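Local coordinates for L0028 (Mitochondria associated protein) (Escherichia coli, PDB 3GCG), which is a secreted bacterial effector that probably acts as a guanine-nucleotide exchange factor for a Rho-family GTPase such as Cdc42 in host cells, at residues Thr49-Ile52 / Ser53-Val56; Lys108-Asn111 / Gln112-Glu116; Asn129-Thr132 / Lys133-Gln137; Ser148-Lys151 / Val152-Lys156. One frame throughout, in Å; residues are numbered along the deposited sequence.

Contact 1: residues Thr49-Ile52 / Ser53-Val56; sequences TTYI and SRTV
The phenol ring of Tyr51 is met obliquely by Thr55, whose OG1 lies 3.4 Å from Tyr51 CE2. The guanidinium of Arg54 also comes at a slant and stays looser, with Arg54 NH2 4.4 Å from Tyr51 CE1; a bend at chi2 (96°) brings it beside the ring. Outside this helical turn, Phe143 stacks on the tyrosine ring and Glu136 forms a salt bridge with Arg54 NH2. With CG anti to the backbone N (chi1 -173°), Tyr51 starts away from the following turn, yet its ring comes back close to it. One water ties the two polar ends together: it is 2.7 Å from Tyr51 OH, and it accepts a weak bond from Arg54 NH2. All of this occurs inside helix 41-67, the long helix near the centre of an all-helical fold, where helices 73-87, 124-146 and 152-166 pack against its sides and the partner protein of the complex touches Thr49, Thr50 and Arg54. Two carbonyls here each take two donors from a residue four places on. Tyr51 O receives both Thr55 N and, at 2.8 Å, Thr55 OG1, which approach from opposite faces of the carbonyl plane. Thr49 O receives Ser53 N, which sits well above the plane, and Ser53 OG at a short 2.5 Å. Ser53 OG is engaged further by Asp92 N, so this buried hydroxyl links the helix to the loop beyond helix 73-87.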
ATOM      1  N   THR B  49      -8.113  13.501  -2.394  1.00 19.73           N
ATOM      2  CA  THR B  49      -7.759  13.120  -3.754  1.00 20.00           C
ATOM      3  C   THR B  49      -7.332  11.654  -3.804  1.00 19.03           C
ATOM      4  O   THR B  49      -7.509  10.986  -4.813  1.00 18.74           O
ATOM      5  CB  THR B  49      -6.639  14.028  -4.360  1.00 21.97           C
ATOM      6  OG1 THR B  49      -5.415  13.292  -4.487  1.00 24.44           O
ATOM      7  CG2 THR B  49      -6.411  15.243  -3.509  1.00 20.38           C
ATOM      8  N   THR B  50      -6.799  11.149  -2.699  1.00 20.62           N
ATOM      9  CA  THR B  50      -6.370   9.758  -2.634  1.00 20.76           C
ATOM     10  C   THR B  50      -7.553   8.788  -2.544  1.00 20.03           C
ATOM     11  O   THR B  50      -7.615   7.817  -3.301  1.00 20.60           O
ATOM     12  CB  THR B  50      -5.430   9.514  -1.434  1.00 19.24           C
ATOM     13  OG1 THR B  50      -4.182  10.174  -1.671  1.00 18.22           O
ATOM     14  CG2 THR B  50      -5.180   8.022  -1.238  1.00 16.68           C
ATOM     15  N   TYR B  51      -8.476   9.051  -1.619  1.00 18.42           N
ATOM     16  CA  TYR B  51      -9.657   8.200  -1.429  1.00 19.06           C
ATOM     17  C   TYR B  51     -10.533   8.168  -2.682  1.00 18.68           C
ATOM     18  O   TYR B  51     -11.036   7.117  -3.081  1.00 18.29           O
ATOM     19  CB  TYR B  51     -10.504   8.690  -0.253  1.00 18.13           C
ATOM     20  CG  TYR B  51     -11.636   7.740   0.079  1.00 17.39           C
ATOM     21  CD1 TYR B  51     -11.462   6.708   1.001  1.00 16.46           C
ATOM     22  CD2 TYR B  51     -12.854   7.818  -0.599  1.00 19.52           C
ATOM     23  CE1 TYR B  51     -12.462   5.777   1.238  1.00 16.37           C
ATOM     24  CE2 TYR B  51     -13.865   6.885  -0.376  1.00 19.36           C
ATOM     25  CZ  TYR B  51     -13.660   5.870   0.540  1.00 20.02           C
ATOM     26  OH  TYR B  51     -14.654   4.935   0.739  1.00 24.05           O
ATOM     27  N   ILE B  52     -10.713   9.331  -3.293  1.00 19.48           N
ATOM     28  CA  ILE B  52     -11.511   9.446  -4.499  1.00 19.15           C
ATOM     29  C   ILE B  52     -10.831   8.737  -5.669  1.00 17.91           C
ATOM     30  O   ILE B  52     -11.499   8.061  -6.456  1.00 16.35           O
ATOM     31  CB  ILE B  52     -11.736  10.917  -4.863  1.00 19.80           C
ATOM     32  CG1 ILE B  52     -12.582  11.593  -3.782  1.00 21.38           C
ATOM     33  CG2 ILE B  52     -12.425  11.023  -6.224  1.00 22.61           C
ATOM     34  CD1 ILE B  52     -12.684  13.113  -3.961  1.00 23.40           C
ATOM     35  N   SER B  53      -9.508   8.893  -5.774  1.00 16.42           N
ATOM     36  CA  SER B  53      -8.732   8.257  -6.844  1.00 15.72           C
ATOM     37  C   SER B  53      -8.771   6.750  -6.711  1.00 15.20           C
ATOM     38  O   SER B  53      -8.835   6.030  -7.703  1.00 15.59           O
ATOM     39  CB  SER B  53      -7.268   8.704  -6.808  1.00 14.75           C
ATOM     40  OG  SER B  53      -7.146  10.072  -7.133  1.00 14.50           O
ATOM     41  N   ARG B  54      -8.716   6.265  -5.480  1.00 16.18           N
ATOM     42  CA  ARG B  54      -8.751   4.833  -5.273  1.00 18.19           C
ATOM     43  C   ARG B  54     -10.157   4.330  -5.610  1.00 16.73           C
ATOM     44  O   ARG B  54     -10.311   3.263  -6.197  1.00 17.26           O
ATOM     45  CB  ARG B  54      -8.316   4.508  -3.839  1.00 21.13           C
ATOM     46  CG  ARG B  54      -9.379   4.068  -2.880  1.00 27.30           C
ATOM     47  CD  ARG B  54      -9.449   2.562  -2.781  1.00 31.15           C
ATOM     48  NE  ARG B  54     -10.267   2.166  -1.638  1.00 38.45           N
ATOM     49  CZ  ARG B  54      -9.832   2.126  -0.384  1.00 41.02           C
ATOM     50  NH1 ARG B  54      -8.573   2.441  -0.101  1.00 43.15           N
ATOM     51  NH2 ARG B  54     -10.668   1.805   0.598  1.00 44.07           N
ATOM     52  N   THR B  55     -11.177   5.115  -5.267  1.00 15.52           N
ATOM     53  CA  THR B  55     -12.562   4.750  -5.581  1.00 16.47           C
ATOM     54  C   THR B  55     -12.666   4.618  -7.101  1.00 15.80           C
ATOM     55  O   THR B  55     -13.295   3.698  -7.614  1.00 15.44           O
ATOM     56  CB  THR B  55     -13.567   5.830  -5.097  1.00 15.26           C
ATOM     57  OG1 THR B  55     -13.527   5.914  -3.669  1.00 16.07           O
ATOM     58  CG2 THR B  55     -14.986   5.473  -5.508  1.00 17.46           C
ATOM     59  N   VAL B  56     -12.025   5.541  -7.816  1.00 15.39           N
ATOM     60  CA  VAL B  56     -12.038   5.507  -9.270  1.00 15.09           C
ATOM     61  C   VAL B  56     -11.290   4.282  -9.784  1.00 15.55           C
ATOM     62  O   VAL B  56     -11.792   3.565 -10.641  1.00 18.33           O
ATOM     63  CB  VAL B  56     -11.392   6.770  -9.876  1.00 12.96           C
ATOM     64  CG1 VAL B  56     -11.240   6.599 -11.370  1.00 13.47           C
ATOM     65  CG2 VAL B  56     -12.243   7.995  -9.575  1.00 12.43           C
TER
HETATM   66  O   HOH W   1     -13.627   2.673   1.830  1.00 33.72           O

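Contact 2: residues Lys108-Asn111 / Gln112-Glu116; sequences KYFN and QKVDE
Tyr109 sets its CG anti to the backbone N (chi1 176°), while Lys113 bends at chi2 (-69°), and the two side chains meet one turn apart. Lys113 CE approaches the ring at a slant, 3.8 Å from Tyr109 CE1. Phe110 uses the same first torsion as its neighbour. Its ring meets the methyl that Val114 holds beside its own backbone N, with Phe110 CE2 3.5 Å from Val114 CG2. The amide of Asn111 runs alongside that valine, OD1 being 3.9 Å from Val114 CG2; OD1 probably accepts from Gln131 NE2, and ND2 donates to the carbonyls of Gln105 and Asn107. Gln112 NE2 donates to the anti lone pair of Glu116 OE2 at 3.1 Å. Phe110 turns inward onto Met134, Ile135 and Val138 of helix 124-146, while Tyr109 OH and Lys113 NZ are hydrogen-bonded to Asn19 N and Val17 O near the N-terminus. One turn further along, two acceptors crowd together, Asp115 OD2 lying 3.1 Å from Asn111 O. Their repulsion is probably eased by the backbone N-H of Asp115, which Asn111 O accepts, and by the salt bridge that the other carboxylate oxygen, Asp115 OD1, makes with Arg127.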
ATOM      1  N   LYS B 108      -7.876   0.983  18.385  1.00 22.31           N
ATOM      2  CA  LYS B 108      -8.455   0.160  19.457  1.00 23.65           C
ATOM      3  C   LYS B 108      -9.969   0.030  19.382  1.00 23.14           C
ATOM      4  O   LYS B 108     -10.512  -1.078  19.334  1.00 24.97           O
ATOM      5  CB  LYS B 108      -8.115   0.746  20.828  1.00 26.01           C
ATOM      6  CG  LYS B 108      -6.653   0.998  21.089  1.00 31.87           C
ATOM      7  CD  LYS B 108      -6.483   1.748  22.407  1.00 33.84           C
ATOM      8  CE  LYS B 108      -5.059   2.249  22.581  1.00 37.03           C
ATOM      9  NZ  LYS B 108      -4.896   3.041  23.836  1.00 41.09           N
ATOM     10  N   TYR B 109     -10.647   1.173  19.398  1.00 20.81           N
ATOM     11  CA  TYR B 109     -12.103   1.211  19.349  1.00 19.86           C
ATOM     12  C   TYR B 109     -12.638   0.405  18.168  1.00 19.00           C
ATOM     13  O   TYR B 109     -13.542  -0.420  18.319  1.00 17.03           O
ATOM     14  CB  TYR B 109     -12.571   2.671  19.269  1.00 20.68           C
ATOM     15  CG  TYR B 109     -14.068   2.855  19.125  1.00 20.35           C
ATOM     16  CD1 TYR B 109     -14.961   2.194  19.969  1.00 20.14           C
ATOM     17  CD2 TYR B 109     -14.591   3.721  18.162  1.00 21.95           C
ATOM     18  CE1 TYR B 109     -16.345   2.391  19.859  1.00 21.34           C
ATOM     19  CE2 TYR B 109     -15.967   3.929  18.041  1.00 21.05           C
ATOM     20  CZ  TYR B 109     -16.836   3.259  18.892  1.00 22.07           C
ATOM     21  OH  TYR B 109     -18.187   3.452  18.763  1.00 23.68           O
ATOM     22  N   PHE B 110     -12.074   0.647  16.990  1.00 18.60           N
ATOM     23  CA  PHE B 110     -12.481  -0.064  15.787  1.00 19.14           C
ATOM     24  C   PHE B 110     -12.262  -1.574  15.890  1.00 20.57           C
ATOM     25  O   PHE B 110     -13.132  -2.364  15.527  1.00 21.92           O
ATOM     26  CB  PHE B 110     -11.704   0.440  14.578  1.00 16.83           C
ATOM     27  CG  PHE B 110     -11.989  -0.340  13.324  1.00 17.36           C
ATOM     28  CD1 PHE B 110     -13.167  -0.124  12.611  1.00 13.67           C
ATOM     29  CD2 PHE B 110     -11.096  -1.319  12.879  1.00 10.72           C
ATOM     30  CE1 PHE B 110     -13.452  -0.874  11.472  1.00 15.55           C
ATOM     31  CE2 PHE B 110     -11.371  -2.068  11.746  1.00 13.48           C
ATOM     32  CZ  PHE B 110     -12.551  -1.848  11.039  1.00 14.78           C
ATOM     33  N   ASN B 111     -11.093  -1.978  16.372  1.00 21.19           N
ATOM     34  CA  ASN B 111     -10.797  -3.405  16.481  1.00 21.53           C
ATOM     35  C   ASN B 111     -11.616  -4.125  17.543  1.00 22.24           C
ATOM     36  O   ASN B 111     -11.845  -5.335  17.443  1.00 19.59           O
ATOM     37  CB  ASN B 111      -9.296  -3.610  16.695  1.00 19.79           C
ATOM     38  CG  ASN B 111      -8.522  -3.559  15.382  1.00 22.34           C
ATOM     39  OD1 ASN B 111      -8.679  -4.428  14.527  1.00 21.89           O
ATOM     40  ND2 ASN B 111      -7.700  -2.533  15.213  1.00 21.46           N
ATOM     41  N   GLN B 112     -12.066  -3.381  18.552  1.00 24.06           N
ATOM     42  CA  GLN B 112     -12.906  -3.949  19.601  1.00 25.71           C
ATOM     43  C   GLN B 112     -14.202  -4.359  18.895  1.00 26.89           C
ATOM     44  O   GLN B 112     -14.788  -5.403  19.195  1.00 28.72           O
ATOM     45  CB  GLN B 112     -13.165  -2.895  20.688  1.00 29.51           C
ATOM     46  CG  GLN B 112     -14.164  -3.278  21.788  1.00 32.00           C
ATOM     47  CD  GLN B 112     -13.903  -4.644  22.416  1.00 32.73           C
ATOM     48  OE1 GLN B 112     -12.774  -5.125  22.454  1.00 32.35           O
ATOM     49  NE2 GLN B 112     -14.958  -5.264  22.928  1.00 33.93           N
ATOM     50  N   LYS B 113     -14.626  -3.543  17.931  1.00 26.38           N
ATOM     51  CA  LYS B 113     -15.833  -3.828  17.156  1.00 24.42           C
ATOM     52  C   LYS B 113     -15.582  -5.009  16.214  1.00 23.50           C
ATOM     53  O   LYS B 113     -16.485  -5.802  15.938  1.00 21.98           O
ATOM     54  CB  LYS B 113     -16.250  -2.597  16.340  1.00 25.35           C
ATOM     55  CG  LYS B 113     -16.730  -1.414  17.172  1.00 25.93           C
ATOM     56  CD  LYS B 113     -18.066  -1.692  17.844  1.00 23.86           C
ATOM     57  CE  LYS B 113     -18.509  -0.507  18.680  1.00 26.82           C
ATOM     58  NZ  LYS B 113     -19.826  -0.742  19.322  1.00 29.92           N
ATOM     59  N   VAL B 114     -14.360  -5.122  15.710  1.00 24.11           N
ATOM     60  CA  VAL B 114     -14.008  -6.234  14.824  1.00 25.91           C
ATOM     61  C   VAL B 114     -14.162  -7.541  15.607  1.00 27.96           C
ATOM     62  O   VAL B 114     -14.754  -8.510  15.122  1.00 26.96           O
ATOM     63  CB  VAL B 114     -12.545  -6.123  14.323  1.00 23.64           C
ATOM     64  CG1 VAL B 114     -12.129  -7.402  13.631  1.00 21.64           C
ATOM     65  CG2 VAL B 114     -12.412  -4.946  13.376  1.00 24.78           C
ATOM     66  N   ASP B 115     -13.618  -7.561  16.818  1.00 30.16           N
ATOM     67  CA  ASP B 115     -13.722  -8.738  17.664  1.00 32.34           C
ATOM     68  C   ASP B 115     -15.190  -9.067  17.889  1.00 33.28           C
ATOM     69  O   ASP B 115     -15.662 -10.140  17.509  1.00 34.82           O
ATOM     70  CB  ASP B 115     -13.035  -8.493  19.003  1.00 32.40           C
ATOM     71  CG  ASP B 115     -11.558  -8.223  18.849  1.00 36.15           C
ATOM     72  OD1 ASP B 115     -10.942  -8.872  17.984  1.00 33.50           O
ATOM     73  OD2 ASP B 115     -11.010  -7.379  19.595  1.00 38.28           O
ATOM     74  N   GLU B 116     -15.911  -8.138  18.503  1.00 34.24           N
ATOM     75  CA  GLU B 116     -17.329  -8.332  18.765  1.00 36.34           C
ATOM     76  C   GLU B 116     -18.028  -8.931  17.550  1.00 37.07           C
ATOM     77  O   GLU B 116     -18.875  -9.809  17.680  1.00 37.66           O
ATOM     78  CB  GLU B 116     -17.982  -6.996  19.118  1.00 35.91           C
ATOM     79  CG  GLU B 116     -17.592  -6.441  20.476  1.00 35.83           C
ATOM     80  CD  GLU B 116     -18.085  -5.020  20.676  1.00 36.09           C
ATOM     81  OE1 GLU B 116     -19.045  -4.624  19.979  1.00 35.85           O
ATOM     82  OE2 GLU B 116     -17.519  -4.302  21.532  1.00 38.05           O
TER

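Contact 3: residues Asn129-Thr132 / Lys133-Gln137; sequences NTQT and KMIEQ
Met134 leans back along the helix over Thr130. Its CB lies 3.5 Å from Thr130 O, and CG follows alongside the same carbonyl. SD then reaches the methyl, 3.9 Å from Thr130 CG2, the two side chains pointing the same way. A bend at chi3 (76°) turns the terminal CE out of the helix toward the backbone O of Lys113, so that SD still touches Thr130 CG2 while CE goes on to helix 108-118. One residue further on, Ile135 repeats the backward lean with Gln131. Its CG1 is pressed close to the carbonyl, 3.1 Å from Gln131 O, and its CD1 ends 3.9 Å from Gln131 CG. Gln131 runs extended from there, its amide directed to Asn111. Thr132 holds OG1 between its backbone N and carbonyl carbon (chi1 76°), from where it donates to Asn129 O at 2.8 Å. Lys133 N reaches that oxygen from the same face of its plane, so the carbonyl has two donors. Thr132 and Ile135 also touch side chains of the partner protein. Helix 124-146 thus joins helices 108-118 and 99-105 to helix 41-67, which Glu136 meets at Arg54, and Thr132 gives it a well-known helical motif: a threonine hydroxyl bonded to the carbonyl three residues earlier.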
ATOM      1  N   ASN B 129      -9.959 -11.190   7.458  1.00 23.26           N
ATOM      2  CA  ASN B 129     -10.822 -10.822   6.341  1.00 24.35           C
ATOM      3  C   ASN B 129     -11.996  -9.981   6.832  1.00 22.51           C
ATOM      4  O   ASN B 129     -12.392  -9.015   6.189  1.00 22.79           O
ATOM      5  CB  ASN B 129     -11.309 -12.072   5.609  1.00 23.23           C
ATOM      6  CG  ASN B 129     -10.183 -12.786   4.892  1.00 27.87           C
ATOM      7  OD1 ASN B 129      -9.089 -12.231   4.726  1.00 28.34           O
ATOM      8  ND2 ASN B 129     -10.438 -14.015   4.455  1.00 27.27           N
ATOM      9  N   THR B 130     -12.537 -10.347   7.984  1.00 24.06           N
ATOM     10  CA  THR B 130     -13.638  -9.607   8.579  1.00 23.25           C
ATOM     11  C   THR B 130     -13.136  -8.196   8.858  1.00 23.67           C
ATOM     12  O   THR B 130     -13.844  -7.218   8.614  1.00 23.16           O
ATOM     13  CB  THR B 130     -14.111 -10.293   9.896  1.00 25.36           C
ATOM     14  OG1 THR B 130     -14.827 -11.493   9.567  1.00 26.49           O
ATOM     15  CG2 THR B 130     -15.013  -9.369  10.715  1.00 23.12           C
ATOM     16  N   GLN B 131     -11.901  -8.087   9.346  1.00 21.29           N
ATOM     17  CA  GLN B 131     -11.334  -6.775   9.629  1.00 20.49           C
ATOM     18  C   GLN B 131     -11.247  -5.918   8.371  1.00 19.55           C
ATOM     19  O   GLN B 131     -11.630  -4.742   8.382  1.00 15.65           O
ATOM     20  CB  GLN B 131      -9.931  -6.889  10.232  1.00 20.04           C
ATOM     21  CG  GLN B 131      -9.248  -5.530  10.402  1.00 18.57           C
ATOM     22  CD  GLN B 131      -7.777  -5.628  10.764  1.00 19.35           C
ATOM     23  OE1 GLN B 131      -6.959  -6.081   9.964  1.00 17.90           O
ATOM     24  NE2 GLN B 131      -7.432  -5.198  11.977  1.00 16.91           N
ATOM     25  N   THR B 132     -10.739  -6.505   7.290  1.00 20.68           N
ATOM     26  CA  THR B 132     -10.590  -5.766   6.041  1.00 21.88           C
ATOM     27  C   THR B 132     -11.944  -5.357   5.483  1.00 22.03           C
ATOM     28  O   THR B 132     -12.091  -4.264   4.947  1.00 22.85           O
ATOM     29  CB  THR B 132      -9.841  -6.580   4.978  1.00 21.84           C
ATOM     30  OG1 THR B 132     -10.719  -7.564   4.429  1.00 30.37           O
ATOM     31  CG2 THR B 132      -8.661  -7.277   5.587  1.00 18.42           C
ATOM     32  N   LYS B 133     -12.936  -6.233   5.606  1.00 23.01           N
ATOM     33  CA  LYS B 133     -14.265  -5.905   5.107  1.00 23.61           C
ATOM     34  C   LYS B 133     -14.858  -4.744   5.894  1.00 22.03           C
ATOM     35  O   LYS B 133     -15.464  -3.846   5.322  1.00 19.98           O
ATOM     36  CB  LYS B 133     -15.192  -7.115   5.198  1.00 26.97           C
ATOM     37  CG  LYS B 133     -14.942  -8.158   4.115  1.00 32.82           C
ATOM     38  CD  LYS B 133     -16.132  -9.094   3.988  1.00 36.80           C
ATOM     39  CE  LYS B 133     -16.003  -9.997   2.767  1.00 40.71           C
ATOM     40  NZ  LYS B 133     -17.309 -10.646   2.421  1.00 42.26           N
ATOM     41  N   MET B 134     -14.680  -4.770   7.209  1.00 21.50           N
ATOM     42  CA  MET B 134     -15.193  -3.707   8.061  1.00 21.19           C
ATOM     43  C   MET B 134     -14.409  -2.421   7.824  1.00 20.01           C
ATOM     44  O   MET B 134     -14.958  -1.334   7.935  1.00 19.39           O
ATOM     45  CB  MET B 134     -15.126  -4.126   9.534  1.00 21.59           C
ATOM     46  CG  MET B 134     -16.252  -5.080   9.943  1.00 22.07           C
ATOM     47  SD  MET B 134     -16.083  -5.774  11.612  1.00 24.13           S
ATOM     48  CE  MET B 134     -16.583  -4.345  12.650  1.00 20.02           C
ATOM     49  N   ILE B 135     -13.126  -2.543   7.493  1.00 20.73           N
ATOM     50  CA  ILE B 135     -12.311  -1.360   7.222  1.00 20.76           C
ATOM     51  C   ILE B 135     -12.844  -0.650   5.977  1.00 20.99           C
ATOM     52  O   ILE B 135     -12.903   0.581   5.930  1.00 22.50           O
ATOM     53  CB  ILE B 135     -10.804  -1.720   7.005  1.00 17.87           C
ATOM     54  CG1 ILE B 135     -10.135  -1.983   8.352  1.00 15.50           C
ATOM     55  CG2 ILE B 135     -10.084  -0.590   6.274  1.00 14.01           C
ATOM     56  CD1 ILE B 135      -8.666  -2.316   8.248  1.00 15.78           C
ATOM     57  N   GLU B 136     -13.233  -1.422   4.971  1.00 19.79           N
ATOM     58  CA  GLU B 136     -13.767  -0.826   3.754  1.00 21.91           C
ATOM     59  C   GLU B 136     -15.060  -0.067   4.076  1.00 23.40           C
ATOM     60  O   GLU B 136     -15.213   1.102   3.721  1.00 22.71           O
ATOM     61  CB  GLU B 136     -14.047  -1.910   2.709  1.00 22.58           C
ATOM     62  CG  GLU B 136     -14.654  -1.378   1.417  1.00 27.67           C
ATOM     63  CD  GLU B 136     -13.689  -0.527   0.597  1.00 29.87           C
ATOM     64  OE1 GLU B 136     -14.168   0.360  -0.145  1.00 29.97           O
ATOM     65  OE2 GLU B 136     -12.458  -0.752   0.678  1.00 31.78           O
ATOM     66  N   GLN B 137     -15.980  -0.738   4.767  1.00 23.86           N
ATOM     67  CA  GLN B 137     -17.264  -0.144   5.132  1.00 25.72           C
ATOM     68  C   GLN B 137     -17.188   1.113   5.986  1.00 23.47           C
ATOM     69  O   GLN B 137     -17.845   2.105   5.690  1.00 23.92           O
ATOM     70  CB  GLN B 137     -18.137  -1.162   5.871  1.00 29.95           C
ATOM     71  CG  GLN B 137     -18.445  -2.426   5.091  1.00 38.76           C
ATOM     72  CD  GLN B 137     -19.545  -3.260   5.733  1.00 42.72           C
ATOM     73  OE1 GLN B 137     -19.564  -3.459   6.949  1.00 45.21           O
ATOM     74  NE2 GLN B 137     -20.465  -3.761   4.910  1.00 45.71           N
TER

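Contact 4: residues Ser148-Lys151 / Val152-Lys156; sequences SGFK and VSEIK
Glu154 reaches back to the start of its helix, where its OE1 takes the backbone N-H of Lys151 at 2.9 Å. The bond is almost straight (176° at the hydrogen), and the donor meets the anti side of the oxygen, 28° out of the carboxylate plane. The same oxygen lies at the edge of the Phe150 ring, close to the ring plane and 3.2 Å from Phe150 CD1. Ring and carboxylate planes are turned 59° against each other. The extended glutamate chain crosses Lys151 obliquely, with Glu154 CG 3.7 Å from Lys151 CB. Lys151 is the N-cap of helix 152-166, and Glu154, three residues on, supplies the backbone-directed half of a capping box; the lysine side chain cannot return the bond. Just outside, Phe150 and Ile155 flank the cap as a loose hydrophobic staple, Phe150 CB lying 4.3 Å from Ile155 CG1. Lys151 O accepts the first full-turn bond of the helix from Ile155 N at 2.8 Å, with the isoleucine CG1 packed beside that carbonyl. In the next shell, Glu144 of helix 124-146 takes the N-H of Val152, adding a second carboxylate to the helix start, where the helix dipole would favour negative charge. Glu144 O also accepts from Ser148 OG, in the connecting loop. Val152 and Ile155 are then seated on helix 41-67, against Tyr51 and Ile52 respectively.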
ATOM      1  N   SER B 148     -17.770  15.575   2.107  1.00 47.12           N
ATOM      2  CA  SER B 148     -18.878  15.637   1.164  1.00 51.29           C
ATOM      3  C   SER B 148     -18.640  16.506  -0.055  1.00 53.39           C
ATOM      4  O   SER B 148     -19.358  17.468  -0.295  1.00 55.34           O
ATOM      5  CB  SER B 148     -20.167  16.067   1.859  1.00 51.09           C
ATOM      6  OG  SER B 148     -20.789  14.958   2.483  1.00 51.68           O
ATOM      7  N   GLY B 149     -17.609  16.162  -0.819  1.00 56.14           N
ATOM      8  CA  GLY B 149     -17.327  16.883  -2.041  1.00 55.92           C
ATOM      9  C   GLY B 149     -18.146  16.133  -3.073  1.00 56.33           C
ATOM     10  O   GLY B 149     -18.525  16.676  -4.108  1.00 59.36           O
ATOM     11  N   PHE B 150     -18.431  14.872  -2.746  1.00 53.99           N
ATOM     12  CA  PHE B 150     -19.203  13.946  -3.572  1.00 50.57           C
ATOM     13  C   PHE B 150     -19.207  12.585  -2.856  1.00 47.44           C
ATOM     14  O   PHE B 150     -18.227  12.231  -2.201  1.00 46.98           O
ATOM     15  CB  PHE B 150     -18.568  13.813  -4.964  1.00 52.98           C
ATOM     16  CG  PHE B 150     -19.240  14.648  -6.029  1.00 55.03           C
ATOM     17  CD1 PHE B 150     -20.534  14.351  -6.448  1.00 55.03           C
ATOM     18  CD2 PHE B 150     -18.579  15.730  -6.612  1.00 55.28           C
ATOM     19  CE1 PHE B 150     -21.159  15.116  -7.434  1.00 56.10           C
ATOM     20  CE2 PHE B 150     -19.195  16.501  -7.598  1.00 55.47           C
ATOM     21  CZ  PHE B 150     -20.487  16.193  -8.010  1.00 56.14           C
ATOM     22  N   LYS B 151     -20.305  11.838  -2.971  1.00 43.21           N
ATOM     23  CA  LYS B 151     -20.434  10.525  -2.326  1.00 39.30           C
ATOM     24  C   LYS B 151     -19.842   9.392  -3.155  1.00 37.18           C
ATOM     25  O   LYS B 151     -19.730   9.501  -4.372  1.00 37.02           O
ATOM     26  CB  LYS B 151     -21.902  10.213  -2.046  1.00 40.77           C
ATOM     27  CG  LYS B 151     -22.537  11.094  -0.990  1.00 41.62           C
ATOM     28  CD  LYS B 151     -24.024  10.814  -0.882  1.00 44.64           C
ATOM     29  CE  LYS B 151     -24.654  11.561   0.282  1.00 45.50           C
ATOM     30  NZ  LYS B 151     -26.125  11.320   0.339  1.00 47.99           N
ATOM     31  N   VAL B 152     -19.482   8.298  -2.491  1.00 34.13           N
ATOM     32  CA  VAL B 152     -18.886   7.149  -3.170  1.00 31.59           C
ATOM     33  C   VAL B 152     -19.720   6.579  -4.311  1.00 30.69           C
ATOM     34  O   VAL B 152     -19.179   6.255  -5.367  1.00 28.93           O
ATOM     35  CB  VAL B 152     -18.565   6.016  -2.175  1.00 30.43           C
ATOM     36  CG1 VAL B 152     -18.100   4.772  -2.924  1.00 30.31           C
ATOM     37  CG2 VAL B 152     -17.475   6.472  -1.220  1.00 31.12           C
ATOM     38  N   SER B 153     -21.027   6.442  -4.099  1.00 29.92           N
ATOM     39  CA  SER B 153     -21.910   5.904  -5.135  1.00 28.28           C
ATOM     40  C   SER B 153     -21.907   6.845  -6.327  1.00 27.28           C
ATOM     41  O   SER B 153     -21.952   6.422  -7.481  1.00 27.14           O
ATOM     42  CB  SER B 153     -23.338   5.769  -4.610  1.00 29.11           C
ATOM     43  OG  SER B 153     -23.868   7.041  -4.273  1.00 31.35           O
ATOM     44  N   GLU B 154     -21.849   8.136  -6.035  1.00 24.60           N
ATOM     45  CA  GLU B 154     -21.828   9.136  -7.084  1.00 26.91           C
ATOM     46  C   GLU B 154     -20.514   9.028  -7.868  1.00 25.00           C
ATOM     47  O   GLU B 154     -20.520   8.970  -9.098  1.00 25.49           O
ATOM     48  CB  GLU B 154     -21.997  10.525  -6.465  1.00 27.45           C
ATOM     49  CG  GLU B 154     -23.181  10.596  -5.505  1.00 32.19           C
ATOM     50  CD  GLU B 154     -23.494  12.009  -5.051  1.00 32.55           C
ATOM     51  OE1 GLU B 154     -22.563  12.713  -4.599  1.00 32.92           O
ATOM     52  OE2 GLU B 154     -24.674  12.408  -5.141  1.00 33.42           O
ATOM     53  N   ILE B 155     -19.395   8.990  -7.149  1.00 23.03           N
ATOM     54  CA  ILE B 155     -18.077   8.861  -7.767  1.00 22.33           C
ATOM     55  C   ILE B 155     -18.066   7.640  -8.694  1.00 21.25           C
ATOM     56  O   ILE B 155     -17.608   7.719  -9.836  1.00 22.45           O
ATOM     57  CB  ILE B 155     -16.982   8.692  -6.684  1.00 20.58           C
ATOM     58  CG1 ILE B 155     -16.883   9.962  -5.845  1.00 21.38           C
ATOM     59  CG2 ILE B 155     -15.643   8.384  -7.321  1.00 19.93           C
ATOM     60  CD1 ILE B 155     -15.996   9.808  -4.635  1.00 21.36           C
ATOM     61  N   LYS B 156     -18.572   6.515  -8.193  1.00 20.76           N
ATOM     62  CA  LYS B 156     -18.647   5.277  -8.972  1.00 21.79           C
ATOM     63  C   LYS B 156     -19.453   5.440 -10.259  1.00 21.22           C
ATOM     64  O   LYS B 156     -19.021   5.014 -11.329  1.00 20.44           O
ATOM     65  CB  LYS B 156     -19.292   4.162  -8.153  1.00 23.42           C
ATOM     66  CG  LYS B 156     -18.409   3.545  -7.078  1.00 29.58           C
ATOM     67  CD  LYS B 156     -19.057   2.273  -6.518  1.00 30.56           C
ATOM     68  CE  LYS B 156     -18.150   1.576  -5.513  1.00 33.19           C
ATOM     69  NZ  LYS B 156     -18.722   0.281  -5.032  1.00 37.52           N
TER

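Overall arrangement
Contacts 1 and 4 lie side by side, centres 10 Å apart, joined by apolar packing such as Thr55 CG2 to Ile155 CG2 at 3.5 Å. Contacts 2 and 3 form the other pair, 11 Å between centres, where Asn111 OD1 and Gln131 NE2 make a probable hydrogen bond of 2.9 Å. A salt bridge connects the pairs: Arg54 NH2 to Glu136 OE2, 3.1 Å, between contacts 1 and 3. Contacts 2 and 4 remain apart, nearest atoms about 15 Å away. The partner protein touches contacts 1 and 3, consistent with a partner-binding surface such as the GTPase-binding cleft of related exchange factors, while contacts 2 and 4 do not meet it.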